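Local coordinates for DNA replication licensing factor MCM related protein (Thermoplasma acidophilum, PDB 4ME3) that probably binds single-stranded DNA as the N-terminal, zinc-containing part of an archaeal MCM replicative helicase, whose motor part is not in this construct, at residues A[39-44]-A[83-88]; A[90-95]-A[187-192]; A[137-142]-A[191-196]; A[143-148]-A[164-169]. All blocks are in the same frame, centred on the assembly; numbering follows the deposited sequence.

Interaction 1 (A[39-44]-A[83-88]); sequences QEYPEV and DYLLDR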
loop_
_atom_site.group_PDB
_atom_site.type_symbol
_atom_site.label_atom_id
_atom_site.label_comp_id
_atom_site.label_asym_id
_atom_site.label_seq_id
_atom_site.Cartn_x
_atom_site.Cartn_y
_atom_site.Cartn_z
ATOM N N GLN A 39 8.325 -19.705 -0.211
ATOM C CA GLN A 39 8.148 -20.866 -1.077
ATOM C C GLN A 39 7.051 -20.658 -2.117
ATOM O O GLN A 39 7.001 -21.368 -3.122
ATOM C CB GLN A 39 7.824 -22.101 -0.236
ATOM C CG GLN A 39 8.974 -22.562 0.641
ATOM C CD GLN A 39 10.231 -22.854 -0.157
ATOM O OE1 GLN A 39 11.315 -22.374 0.174
ATOM N NE2 GLN A 39 10.094 -23.651 -1.212
ATOM N N GLU A 40 6.175 -19.687 -1.877
ATOM C CA GLU A 40 5.026 -19.468 -2.745
ATOM C C GLU A 40 5.047 -18.087 -3.399
ATOM O O GLU A 40 4.115 -17.712 -4.108
ATOM C CB GLU A 40 3.737 -19.663 -1.949
ATOM C CG GLU A 40 3.658 -21.016 -1.258
ATOM C CD GLU A 40 2.393 -21.188 -0.442
ATOM O OE1 GLU A 40 2.477 -21.746 0.673
ATOM O OE2 GLU A 40 1.313 -20.777 -0.917
ATOM N N TYR A 41 6.119 -17.337 -3.163
ATOM C CA TYR A 41 6.298 -16.029 -3.784
ATOM C C TYR A 41 6.617 -16.203 -5.269
ATOM O O TYR A 41 7.278 -17.170 -5.648
ATOM C CB TYR A 41 7.432 -15.277 -3.084
ATOM C CG TYR A 41 7.581 -13.844 -3.529
ATOM C CD1 TYR A 41 6.790 -12.843 -2.978
ATOM C CD2 TYR A 41 8.501 -13.490 -4.504
ATOM C CE1 TYR A 41 6.915 -11.533 -3.386
ATOM C CE2 TYR A 41 8.635 -12.179 -4.917
ATOM C CZ TYR A 41 7.838 -11.205 -4.355
ATOM O OH TYR A 41 7.966 -9.897 -4.764
ATOM N N PRO A 42 6.161 -15.265 -6.121
ATOM C CA PRO A 42 5.390 -14.053 -5.818
ATOM C C PRO A 42 3.875 -14.250 -5.819
ATOM O O PRO A 42 3.143 -13.268 -5.679
ATOM C CB PRO A 42 5.790 -13.111 -6.953
ATOM C CG PRO A 42 6.013 -14.020 -8.108
ATOM C CD PRO A 42 6.573 -15.302 -7.537
ATOM N N GLU A 43 3.411 -15.486 -5.973
ATOM C CA GLU A 43 1.977 -15.757 -5.979
ATOM C C GLU A 43 1.370 -15.408 -4.623
ATOM O O GLU A 43 0.257 -14.884 -4.543
ATOM C CB GLU A 43 1.694 -17.219 -6.330
ATOM C CG GLU A 43 1.943 -17.569 -7.792
ATOM C CD GLU A 43 3.398 -17.879 -8.093
ATOM O OE1 GLU A 43 4.264 -17.584 -7.243
ATOM O OE2 GLU A 43 3.676 -18.426 -9.181
ATOM N N VAL A 44 2.109 -15.709 -3.561
ATOM C CA VAL A 44 1.748 -15.278 -2.217
ATOM C C VAL A 44 2.745 -14.205 -1.803
ATOM O O VAL A 44 3.953 -14.418 -1.853
ATOM C CB VAL A 44 1.800 -16.442 -1.215
ATOM C CG1 VAL A 44 1.411 -15.969 0.178
ATOM C CG2 VAL A 44 0.890 -17.572 -1.672
ATOM N N ASP A 83 15.996 -9.206 2.849
ATOM C CA ASP A 83 16.592 -10.163 3.779
ATOM C C ASP A 83 16.050 -11.586 3.626
ATOM O O ASP A 83 16.761 -12.556 3.895
ATOM C CB ASP A 83 16.382 -9.696 5.222
ATOM C CG ASP A 83 17.161 -8.435 5.553
ATOM O OD1 ASP A 83 17.791 -7.852 4.644
ATOM O OD2 ASP A 83 17.135 -8.021 6.732
ATOM N N TYR A 84 14.796 -11.714 3.203
ATOM C CA TYR A 84 14.142 -13.020 3.170
ATOM C C TYR A 84 13.846 -13.551 1.768
ATOM O O TYR A 84 14.045 -14.733 1.501
ATOM C CB TYR A 84 12.835 -12.976 3.964
ATOM C CG TYR A 84 13.019 -12.847 5.455
ATOM C CD1 TYR A 84 13.180 -11.604 6.050
ATOM C CD2 TYR A 84 13.023 -13.971 6.272
ATOM C CE1 TYR A 84 13.341 -11.484 7.410
ATOM C CE2 TYR A 84 13.184 -13.859 7.637
ATOM C CZ TYR A 84 13.342 -12.614 8.201
ATOM O OH TYR A 84 13.502 -12.499 9.562
ATOM N N LEU A 85 13.365 -12.691 0.877
ATOM C CA LEU A 85 12.835 -13.156 -0.403
ATOM C C LEU A 85 13.770 -12.907 -1.579
ATOM O O LEU A 85 13.435 -13.228 -2.717
ATOM C CB LEU A 85 11.491 -12.478 -0.682
ATOM C CG LEU A 85 10.393 -12.728 0.353
ATOM C CD1 LEU A 85 9.163 -11.895 0.028
ATOM C CD2 LEU A 85 10.041 -14.200 0.414
ATOM N N LEU A 86 14.946 -12.359 -1.296
ATOM C CA LEU A 86 15.802 -11.792 -2.334
ATOM C C LEU A 86 16.045 -12.708 -3.536
ATOM O O LEU A 86 16.106 -12.234 -4.669
ATOM C CB LEU A 86 17.139 -11.359 -1.731
ATOM C CG LEU A 86 17.998 -10.432 -2.594
ATOM C CD1 LEU A 86 17.198 -9.229 -3.082
ATOM C CD2 LEU A 86 19.216 -9.973 -1.812
ATOM N N ASP A 87 16.178 -14.010 -3.303
ATOM C CA ASP A 87 16.504 -14.934 -4.392
ATOM C C ASP A 87 15.305 -15.233 -5.294
ATOM O O ASP A 87 15.439 -15.929 -6.302
ATOM C CB ASP A 87 17.098 -16.235 -3.843
ATOM C CG ASP A 87 16.191 -16.912 -2.842
ATOM O OD1 ASP A 87 16.304 -16.601 -1.636
ATOM O OD2 ASP A 87 15.371 -17.755 -3.258
ATOM N N ARG A 88 14.139 -14.706 -4.932
ATOM C CA ARG A 88 12.941 -14.841 -5.755
ATOM C C ARG A 88 12.464 -13.465 -6.225
ATOM O O ARG A 88 11.424 -13.346 -6.870
ATOM C CB ARG A 88 11.832 -15.538 -4.967
ATOM C CG ARG A 88 12.317 -16.705 -4.121
ATOM C CD ARG A 88 11.884 -18.049 -4.682
ATOM N NE ARG A 88 10.442 -18.249 -4.572
ATOM C CZ ARG A 88 9.841 -19.435 -4.618
ATOM N NH1 ARG A 88 10.551 -20.546 -4.768
ATOM N NH2 ARG A 88 8.521 -19.511 -4.508
#
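Tyr-41 meets Leu-85 and Arg-88 with different parts of its side chain. The buried half of the contact is the ring. Leu-85 sends one methyl, CD1, over a ring face in a CH-pi contact, 4.3 Å from the ring centroid of Tyr-41. The methyl sits off centre, toward the CD1 side of the ring. Pro-42 CB lies over the opposite face, so the ring is packed between a leucine methyl and its own neighbour. A cis peptide bond precedes that proline. At the ring edge Arg-88 O comes near the ring plane, 3.6 Å from Tyr-41 CE2. With CG anti to the backbone nitrogen (chi1 -172°), the ring extends toward the 90-95 loop, where its OH is hydrogen-bonded with Ile-95 O.

The outer half is looser and polar. Arg-88 bends at chi2 and chi3 and runs past Tyr-41 in the opposite direction. Its NH2 donates to Tyr-41 O at 2.9 Å, on a lone pair in the carbonyl plane. The bond is bent, and the acceptor is tilted from the guanidinium plane. Gln-39 O is also close, 2.8 Å from Arg-88 NH2. Gln-39 and Glu-40 are exposed on this side, and at both residues the bond from CA to CB points away from the 83-88 segment. The short 3-10 turn that follows helix 69-84 packs on the loop between helix 31-38 and strand 46-50, a junction within the helical part of the MCM N-terminal domain.

Interaction 2 (A[90-95]-A[187-192]); sequences TQRFNI and PNLSEF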
loop_
_atom_site.group_PDB
_atom_site.type_symbol
_atom_site.label_atom_id
_atom_site.label_comp_id
_atom_site.label_asym_id
_atom_site.label_seq_id
_atom_site.Cartn_x
_atom_site.Cartn_y
_atom_site.Cartn_z
ATOM N N THR A 90 13.062 -9.903 -8.405
ATOM C CA THR A 90 13.746 -9.340 -9.566
ATOM C C THR A 90 13.360 -7.874 -9.719
ATOM O O THR A 90 12.580 -7.351 -8.926
ATOM C CB THR A 90 13.391 -10.100 -10.856
ATOM O OG1 THR A 90 11.991 -9.960 -11.126
ATOM C CG2 THR A 90 13.724 -11.577 -10.718
ATOM N N GLN A 91 13.905 -7.209 -10.734
ATOM C CA GLN A 91 13.564 -5.811 -10.979
ATOM C C GLN A 91 12.071 -5.673 -11.268
ATOM O O GLN A 91 11.483 -4.612 -11.053
ATOM C CB GLN A 91 14.384 -5.238 -12.140
ATOM C CG GLN A 91 14.184 -5.950 -13.468
ATOM C CD GLN A 91 14.876 -5.239 -14.618
ATOM O OE1 GLN A 91 15.438 -4.156 -14.448
ATOM N NE2 GLN A 91 14.835 -5.847 -15.800
ATOM N N ARG A 92 11.464 -6.755 -11.745
ATOM C CA ARG A 92 10.042 -6.761 -12.071
ATOM C C ARG A 92 9.190 -7.265 -10.916
ATOM O O ARG A 92 8.207 -6.629 -10.538
ATOM C CB ARG A 92 9.783 -7.634 -13.295
ATOM C CG ARG A 92 8.306 -7.830 -13.598
ATOM C CD ARG A 92 8.097 -8.509 -14.942
ATOM N NE ARG A 92 6.681 -8.607 -15.285
ATOM C CZ ARG A 92 6.219 -9.079 -16.437
ATOM N NH1 ARG A 92 7.059 -9.501 -17.372
ATOM N NH2 ARG A 92 4.913 -9.125 -16.660
ATOM N N PHE A 93 9.563 -8.418 -10.369
ATOM C CA PHE A 93 8.788 -9.048 -9.306
ATOM C C PHE A 93 9.330 -8.654 -7.941
ATOM O O PHE A 93 10.149 -9.366 -7.361
ATOM C CB PHE A 93 8.808 -10.571 -9.460
ATOM C CG PHE A 93 8.262 -11.050 -10.773
ATOM C CD1 PHE A 93 6.900 -11.030 -11.017
ATOM C CD2 PHE A 93 9.110 -11.510 -11.769
ATOM C CE1 PHE A 93 6.390 -11.465 -12.227
ATOM C CE2 PHE A 93 8.607 -11.947 -12.979
ATOM C CZ PHE A 93 7.245 -11.924 -13.208
ATOM N N ASN A 94 8.865 -7.515 -7.435
ATOM C CA ASN A 94 9.331 -6.997 -6.157
ATOM C C ASN A 94 8.197 -6.429 -5.308
ATOM O O ASN A 94 8.424 -5.563 -4.465
ATOM C CB ASN A 94 10.394 -5.920 -6.377
ATOM C CG ASN A 94 9.881 -4.749 -7.194
ATOM O OD1 ASN A 94 8.702 -4.687 -7.550
ATOM N ND2 ASN A 94 10.767 -3.808 -7.490
ATOM N N ILE A 95 6.982 -6.923 -5.527
ATOM C CA ILE A 95 5.829 -6.479 -4.751
ATOM C C ILE A 95 5.678 -7.294 -3.470
ATOM O O ILE A 95 5.757 -8.521 -3.493
ATOM C CB ILE A 95 4.523 -6.604 -5.566
ATOM C CG1 ILE A 95 4.589 -5.715 -6.809
ATOM C CG2 ILE A 95 3.326 -6.227 -4.711
ATOM C CD1 ILE A 95 3.413 -5.891 -7.754
ATOM N N PRO A 187 3.621 -2.125 -21.076
ATOM C CA PRO A 187 2.612 -2.720 -20.191
ATOM C C PRO A 187 2.734 -4.237 -20.054
ATOM O O PRO A 187 2.556 -4.774 -18.961
ATOM C CB PRO A 187 1.289 -2.349 -20.870
ATOM C CG PRO A 187 1.603 -1.142 -21.684
ATOM C CD PRO A 187 3.006 -1.344 -22.163
ATOM N N ASN A 188 3.040 -4.930 -21.145
ATOM C CA ASN A 188 3.091 -6.387 -21.107
ATOM C C ASN A 188 4.264 -6.925 -20.285
ATOM O O ASN A 188 4.286 -8.103 -19.934
ATOM C CB ASN A 188 3.118 -6.962 -22.525
ATOM C CG ASN A 188 1.840 -6.673 -23.290
ATOM O OD1 ASN A 188 0.826 -6.294 -22.701
ATOM N ND2 ASN A 188 1.878 -6.855 -24.605
ATOM N N LEU A 189 5.228 -6.060 -19.976
ATOM C CA LEU A 189 6.370 -6.438 -19.147
ATOM C C LEU A 189 6.262 -5.834 -17.748
ATOM O O LEU A 189 7.191 -5.931 -16.943
ATOM C CB LEU A 189 7.673 -5.975 -19.798
ATOM C CG LEU A 189 8.021 -6.630 -21.134
ATOM C CD1 LEU A 189 9.183 -5.907 -21.785
ATOM C CD2 LEU A 189 8.348 -8.101 -20.934
ATOM N N SER A 190 5.127 -5.206 -17.471
ATOM C CA SER A 190 4.911 -4.538 -16.199
ATOM C C SER A 190 4.052 -5.401 -15.287
ATOM O O SER A 190 3.406 -6.350 -15.737
ATOM C CB SER A 190 4.229 -3.187 -16.428
ATOM O OG SER A 190 4.997 -2.364 -17.290
ATOM N N GLU A 191 4.047 -5.066 -14.003
ATOM C CA GLU A 191 3.196 -5.754 -13.043
ATOM C C GLU A 191 1.996 -4.897 -12.671
ATOM O O GLU A 191 2.141 -3.732 -12.316
ATOM C CB GLU A 191 3.993 -6.120 -11.790
ATOM C CG GLU A 191 4.913 -7.312 -11.989
ATOM C CD GLU A 191 4.164 -8.545 -12.462
ATOM O OE1 GLU A 191 3.345 -9.076 -11.680
ATOM O OE2 GLU A 191 4.384 -8.977 -13.616
ATOM N N PHE A 192 0.811 -5.491 -12.764
ATOM C CA PHE A 192 -0.426 -4.836 -12.357
ATOM C C PHE A 192 -0.984 -5.484 -11.102
ATOM O O PHE A 192 -0.726 -6.662 -10.828
ATOM C CB PHE A 192 -1.477 -4.954 -13.459
ATOM C CG PHE A 192 -1.095 -4.275 -14.740
ATOM C CD1 PHE A 192 -0.314 -4.928 -15.675
ATOM C CD2 PHE A 192 -1.525 -2.990 -15.011
ATOM C CE1 PHE A 192 0.035 -4.311 -16.856
ATOM C CE2 PHE A 192 -1.180 -2.366 -16.196
ATOM C CZ PHE A 192 -0.397 -3.030 -17.116
#
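Glu-191 OE2 is held by two nitrogens of Arg-92. The NE bond is the shorter, 2.9 Å from Arg-92 NE to Glu-191 OE2, and it meets the oxygen on its anti side. The second, from Arg-92 NH2, is weak at 3.1 Å to the same Glu-191 OE2. The guanidinium and carboxylate planes are 49° apart, so this is not a flat two-oxygen pairing. Arg-92 reaches across with an extended chain from CG to NE. Leu-189 O lies over one guanidinium face, and Arg-92 NH2 also makes a weak hydrogen bond to Ser-190 O. Beside the salt bridge, Phe-93 CE1 is 3.5 Å from Glu-191 OE2, and Ile-95 CD1 touches Glu-191 CB. A leucine in place of Arg-92 would probably leave the Glu-191 carboxylate without its charged mate and Ser-190 O without this weak donor. The salt bridge joins the loop after the helical part of the MCM N-terminal domain to the start of an OB-domain strand.

Interaction 3 (A[137-142]-A[191-196]); sequences FPKLKN and EFIDVQ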
loop_
_atom_site.group_PDB
_atom_site.type_symbol
_atom_site.label_atom_id
_atom_site.label_comp_id
_atom_site.label_asym_id
_atom_site.label_seq_id
_atom_site.Cartn_x
_atom_site.Cartn_y
_atom_site.Cartn_z
ATOM N N PHE A 137 -10.517 -3.630 -11.118
ATOM C CA PHE A 137 -9.778 -3.214 -12.307
ATOM C C PHE A 137 -8.276 -3.206 -12.054
ATOM O O PHE A 137 -7.834 -3.123 -10.908
ATOM C CB PHE A 137 -10.244 -1.834 -12.769
ATOM C CG PHE A 137 -10.016 -0.749 -11.760
ATOM C CD1 PHE A 137 -10.941 -0.511 -10.758
ATOM C CD2 PHE A 137 -8.877 0.039 -11.817
ATOM C CE1 PHE A 137 -10.731 0.492 -9.824
ATOM C CE2 PHE A 137 -8.664 1.041 -10.894
ATOM C CZ PHE A 137 -9.593 1.268 -9.894
ATOM N N PRO A 138 -7.481 -3.310 -13.129
ATOM C CA PRO A 138 -6.028 -3.361 -12.957
ATOM C C PRO A 138 -5.396 -1.977 -12.862
ATOM O O PRO A 138 -5.794 -1.052 -13.566
ATOM C CB PRO A 138 -5.559 -4.074 -14.225
ATOM C CG PRO A 138 -6.545 -3.645 -15.255
ATOM C CD PRO A 138 -7.872 -3.502 -14.537
ATOM N N LYS A 139 -4.412 -1.852 -11.981
ATOM C CA LYS A 139 -3.638 -0.629 -11.852
ATOM C C LYS A 139 -2.161 -0.963 -11.996
ATOM O O LYS A 139 -1.673 -1.934 -11.422
ATOM C CB LYS A 139 -3.891 0.035 -10.497
ATOM C CG LYS A 139 -2.872 1.111 -10.135
ATOM C CD LYS A 139 -2.802 1.329 -8.633
ATOM C CE LYS A 139 -1.424 1.821 -8.209
ATOM N NZ LYS A 139 -1.242 1.749 -6.732
ATOM N N LEU A 140 -1.458 -0.150 -12.771
ATOM C CA LEU A 140 -0.028 -0.313 -12.967
ATOM C C LEU A 140 0.690 -0.145 -11.630
ATOM O O LEU A 140 0.505 0.863 -10.949
ATOM C CB LEU A 140 0.453 0.731 -13.974
ATOM C CG LEU A 140 1.871 0.622 -14.518
ATOM C CD1 LEU A 140 2.078 -0.703 -15.224
ATOM C CD2 LEU A 140 2.128 1.789 -15.459
ATOM N N LYS A 141 1.499 -1.132 -11.253
ATOM C CA LYS A 141 2.174 -1.108 -9.956
ATOM C C LYS A 141 3.682 -0.993 -10.119
ATOM O O LYS A 141 4.309 -0.092 -9.560
ATOM C CB LYS A 141 1.827 -2.355 -9.143
ATOM C CG LYS A 141 2.443 -2.373 -7.749
ATOM C CD LYS A 141 1.937 -1.217 -6.897
ATOM C CE LYS A 141 2.561 -1.230 -5.509
ATOM N NZ LYS A 141 2.246 -2.476 -4.753
ATOM N N ASN A 142 4.269 -1.918 -10.870
ATOM C CA ASN A 142 5.676 -1.804 -11.230
ATOM C C ASN A 142 5.780 -1.666 -12.741
ATOM O O ASN A 142 5.566 -2.629 -13.477
ATOM C CB ASN A 142 6.473 -3.011 -10.739
ATOM C CG ASN A 142 7.964 -2.738 -10.694
ATOM O OD1 ASN A 142 8.394 -1.582 -10.670
ATOM N ND2 ASN A 142 8.761 -3.798 -10.681
ATOM N N GLU A 191 4.047 -5.066 -14.003
ATOM C CA GLU A 191 3.196 -5.754 -13.043
ATOM C C GLU A 191 1.996 -4.897 -12.671
ATOM O O GLU A 191 2.141 -3.732 -12.316
ATOM C CB GLU A 191 3.993 -6.120 -11.790
ATOM C CG GLU A 191 4.913 -7.312 -11.989
ATOM C CD GLU A 191 4.164 -8.545 -12.462
ATOM O OE1 GLU A 191 3.345 -9.076 -11.680
ATOM O OE2 GLU A 191 4.384 -8.977 -13.616
ATOM N N PHE A 192 0.811 -5.491 -12.764
ATOM C CA PHE A 192 -0.426 -4.836 -12.357
ATOM C C PHE A 192 -0.984 -5.484 -11.102
ATOM O O PHE A 192 -0.726 -6.662 -10.828
ATOM C CB PHE A 192 -1.477 -4.954 -13.459
ATOM C CG PHE A 192 -1.095 -4.275 -14.740
ATOM C CD1 PHE A 192 -0.314 -4.928 -15.675
ATOM C CD2 PHE A 192 -1.525 -2.990 -15.011
ATOM C CE1 PHE A 192 0.035 -4.311 -16.856
ATOM C CE2 PHE A 192 -1.180 -2.366 -16.196
ATOM C CZ PHE A 192 -0.397 -3.030 -17.116
ATOM N N ILE A 193 -1.767 -4.718 -10.349
ATOM C CA ILE A 193 -2.496 -5.255 -9.212
ATOM C C ILE A 193 -3.978 -4.909 -9.328
ATOM O O ILE A 193 -4.346 -3.907 -9.946
ATOM C CB ILE A 193 -1.956 -4.713 -7.872
ATOM C CG1 ILE A 193 -2.067 -3.188 -7.831
ATOM C CG2 ILE A 193 -0.517 -5.151 -7.664
ATOM C CD1 ILE A 193 -1.705 -2.588 -6.487
ATOM N N ASP A 194 -4.816 -5.754 -8.741
ATOM C CA ASP A 194 -6.247 -5.517 -8.668
ATOM C C ASP A 194 -6.527 -4.330 -7.765
ATOM O O ASP A 194 -5.871 -4.157 -6.734
ATOM C CB ASP A 194 -6.961 -6.736 -8.090
ATOM C CG ASP A 194 -6.886 -7.952 -8.997
ATOM O OD1 ASP A 194 -7.035 -7.793 -10.228
ATOM O OD2 ASP A 194 -6.687 -9.068 -8.469
ATOM N N VAL A 195 -7.510 -3.528 -8.149
ATOM C CA VAL A 195 -7.973 -2.419 -7.322
ATOM C C VAL A 195 -9.490 -2.386 -7.354
ATOM O O VAL A 195 -10.110 -2.689 -8.374
ATOM C CB VAL A 195 -7.433 -1.068 -7.819
ATOM C CG1 VAL A 195 -7.914 0.069 -6.914
ATOM C CG2 VAL A 195 -5.913 -1.087 -7.888
ATOM N N GLN A 196 -10.091 -2.020 -6.231
ATOM C CA GLN A 196 -11.532 -1.866 -6.163
ATOM C C GLN A 196 -11.834 -0.733 -5.197
ATOM O O GLN A 196 -11.193 -0.622 -4.154
ATOM C CB GLN A 196 -12.178 -3.160 -5.672
ATOM C CG GLN A 196 -13.694 -3.132 -5.650
ATOM C CD GLN A 196 -14.289 -4.433 -5.164
ATOM O OE1 GLN A 196 -13.769 -5.063 -4.239
ATOM N NE2 GLN A 196 -15.387 -4.849 -5.784
#
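Strands 137-141 and 191-196 run antiparallel, with hydrogen-bonded pairs at Phe-137 with Val-195 and Lys-139 with Ile-193. Near the end the register slips by one. Lys-141 and Asn-142 both face Glu-191 in a classic beta bulge, and Glu-191 O accepts from both backbone nitrogens, at 2.9 Å from Lys-141 N and 3.1 Å from Asn-142 N. These strands belong to the curled sheet of the MCM OB domain, and the chain turns a corner at Asn-142. On one face Val-195 CB lies over the Phe-137 ring, 4.0 Å from its centroid. The ring gets there because CG stands between the backbone nitrogen and the carbonyl carbon (chi1 62°). Were Phe-137 replaced by an alanine, the ring over Val-195 would be gone, which would probably open a gap beside Val-195 CB and CG1. Val-195 CG2 presses on Lys-139 CB at a tight 3.5 Å. Farther along, the Lys-141 chain lies against Ile-193, CD to CD1. Lys-139 NZ pairs with Glu-221 on strand 215-221. On the other face Leu-140 CD1 sits over the Phe-192 ring, 4.1 Å from its centroid, while Pro-138 CB touches Phe-192 CB at 4.2 Å.

Interaction 4 (A[143-148]-A[164-169]); sequences AAFECS and SEPQVC. With ZN (zinc ion), chain B.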
loop_
_atom_site.group_PDB
_atom_site.type_symbol
_atom_site.label_atom_id
_atom_site.label_comp_id
_atom_site.label_asym_id
_atom_site.label_seq_id
_atom_site.Cartn_x
_atom_site.Cartn_y
_atom_site.Cartn_z
ATOM N N ALA A 143 6.093 -0.457 -13.194
ATOM C CA ALA A 143 6.049 -0.132 -14.617
ATOM C C ALA A 143 7.396 -0.332 -15.295
ATOM O O ALA A 143 8.412 0.196 -14.848
ATOM C CB ALA A 143 5.584 1.297 -14.804
ATOM N N ALA A 144 7.387 -1.079 -16.396
ATOM C CA ALA A 144 8.581 -1.285 -17.206
ATOM C C ALA A 144 8.718 -0.173 -18.243
ATOM O O ALA A 144 7.795 0.075 -19.013
ATOM C CB ALA A 144 8.514 -2.638 -17.904
ATOM N N PHE A 145 9.874 0.485 -18.263
ATOM C CA PHE A 145 10.150 1.532 -19.241
ATOM C C PHE A 145 11.360 1.170 -20.094
ATOM O O PHE A 145 12.423 0.846 -19.569
ATOM C CB PHE A 145 10.398 2.868 -18.540
ATOM C CG PHE A 145 9.162 3.489 -17.954
ATOM C CD1 PHE A 145 8.335 4.282 -18.732
ATOM C CD2 PHE A 145 8.829 3.284 -16.627
ATOM C CE1 PHE A 145 7.199 4.856 -18.196
ATOM C CE2 PHE A 145 7.695 3.857 -16.087
ATOM C CZ PHE A 145 6.879 4.642 -16.874
ATOM N N GLU A 146 11.199 1.236 -21.412
ATOM C CA GLU A 146 12.285 0.893 -22.324
ATOM C C GLU A 146 13.058 2.131 -22.767
ATOM O O GLU A 146 12.475 3.098 -23.265
ATOM C CB GLU A 146 11.743 0.148 -23.546
ATOM C CG GLU A 146 12.807 -0.176 -24.583
ATOM C CD GLU A 146 12.266 -0.979 -25.749
ATOM O OE1 GLU A 146 11.077 -1.362 -25.716
ATOM O OE2 GLU A 146 13.033 -1.228 -26.704
ATOM N N CYS A 147 14.374 2.089 -22.578
ATOM C CA CYS A 147 15.253 3.200 -22.928
ATOM C C CYS A 147 15.380 3.343 -24.440
ATOM O O CYS A 147 15.644 2.368 -25.140
ATOM C CB CYS A 147 16.640 2.980 -22.314
ATOM S SG CYS A 147 17.869 4.221 -22.790
ATOM N N SER A 148 15.198 4.560 -24.941
ATOM C CA SER A 148 15.278 4.805 -26.378
ATOM C C SER A 148 16.688 4.571 -26.917
ATOM O O SER A 148 16.873 4.377 -28.119
ATOM C CB SER A 148 14.818 6.229 -26.708
ATOM O OG SER A 148 15.573 7.196 -25.999
ATOM N N SER A 164 4.287 7.731 -13.170
ATOM C CA SER A 164 5.618 8.209 -12.811
ATOM C C SER A 164 6.647 7.626 -13.773
ATOM O O SER A 164 6.828 6.411 -13.833
ATOM C CB SER A 164 5.967 7.804 -11.378
ATOM O OG SER A 164 5.008 8.294 -10.459
ATOM N N GLU A 165 7.313 8.494 -14.529
ATOM C CA GLU A 165 8.312 8.052 -15.496
ATOM C C GLU A 165 9.714 8.164 -14.906
ATOM O O GLU A 165 9.938 8.938 -13.977
ATOM C CB GLU A 165 8.227 8.888 -16.776
ATOM C CG GLU A 165 7.811 8.095 -18.006
ATOM C CD GLU A 165 8.411 8.638 -19.292
ATOM O OE1 GLU A 165 9.066 9.702 -19.249
ATOM O OE2 GLU A 165 8.233 7.994 -20.347
ATOM N N PRO A 166 10.664 7.382 -15.439
ATOM C CA PRO A 166 12.054 7.518 -14.993
ATOM C C PRO A 166 12.751 8.705 -15.647
ATOM O O PRO A 166 12.348 9.144 -16.723
ATOM C CB PRO A 166 12.698 6.206 -15.448
ATOM C CG PRO A 166 11.883 5.766 -16.612
ATOM C CD PRO A 166 10.484 6.255 -16.372
ATOM N N GLN A 167 13.788 9.214 -14.995
ATOM C CA GLN A 167 14.572 10.311 -15.545
ATOM C C GLN A 167 15.868 9.776 -16.144
ATOM O O GLN A 167 16.314 10.233 -17.197
ATOM C CB GLN A 167 14.894 11.330 -14.455
ATOM C CG GLN A 167 15.187 12.722 -14.985
ATOM C CD GLN A 167 13.934 13.457 -15.422
ATOM O OE1 GLN A 167 13.836 13.921 -16.558
ATOM N NE2 GLN A 167 12.970 13.573 -14.514
ATOM N N VAL A 168 16.462 8.801 -15.464
ATOM C CA VAL A 168 17.729 8.213 -15.888
ATOM C C VAL A 168 17.579 6.709 -16.105
ATOM O O VAL A 168 16.853 6.036 -15.371
ATOM C CB VAL A 168 18.835 8.467 -14.841
ATOM C CG1 VAL A 168 18.393 7.990 -13.468
ATOM C CG2 VAL A 168 20.137 7.791 -15.252
ATOM N N CYS A 169 18.272 6.188 -17.112
ATOM C CA CYS A 169 18.221 4.766 -17.434
ATOM C C CYS A 169 19.062 3.954 -16.450
ATOM O O CYS A 169 20.213 4.294 -16.182
ATOM C CB CYS A 169 18.711 4.532 -18.869
ATOM S SG CYS A 169 18.779 2.792 -19.383
HETATM ZN ZN ZN B . 19.555 3.145 -21.575
#
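One zinc ion joins the two segments: Cys-147 SG binds it at 2.3 Å and Cys-169 SG at 2.4 Å. Cys-150 and Cys-172 complete the four-cysteine site, so each segment brings the first cysteine of a CxxC pair. This is the zinc-binding subdomain of the MCM N-terminal region. Both cysteines have SG anti to the backbone nitrogen (chi1 175° in Cys-147 and 177° in Cys-169), which turns the two sulfurs to the same metal. The thiolates would probably share their negative charge with the zinc. Cys-147 CB also packs on Cys-169 SG at 3.6 Å.

The other end of the contact is held by packing. Phe-145 is buried, and Pro-166 puts its CD over the centre of one face of the ring. Pro-166 CD is 3.5 Å from the ring centroid, only 15° off the ring normal, a close CH-pi contact. Pro-166 CG reaches back over Phe-145 CB and CG. Glu-165 bends at chi2 and touches the ring obliquely with its CG, 3.3 Å from Phe-145 CE1; its carboxylate plane stands almost at right angles to the ring. Val-156 of strand 153-157 and Leu-185 of strand 183-185 also touch Phe-145, setting it among the strands that lead to the metal. Ser-164 O approaches the far end of the ring obliquely, 3.5 Å from Phe-145 CE2.

Overall arrangement
The contacts lead from the helical part of the domain to the zinc. Interaction 1 touches interaction 2 where Tyr-41 OH probably hydrogen-bonds Ile-95 O at 2.9 Å; their centres are about 14 Å apart. Interactions 2 and 3 share Glu-191 and Phe-192. Asn-142 ND2 adds two probable bonds to the 90-95 loop, to Gln-91 O and Arg-92 O, both 2.9 Å. Interaction 4 continues strand 123-147 directly from interaction 3, and Ser-190 OG links interaction 2 to Ala-144 N. Only interaction 4 holds zinc ligands. The side chain of Leu-189 in interaction 2 is about 14 Å from the zinc ion. Interaction 1 does not touch interaction 4; their nearest atoms are about 13 Å apart.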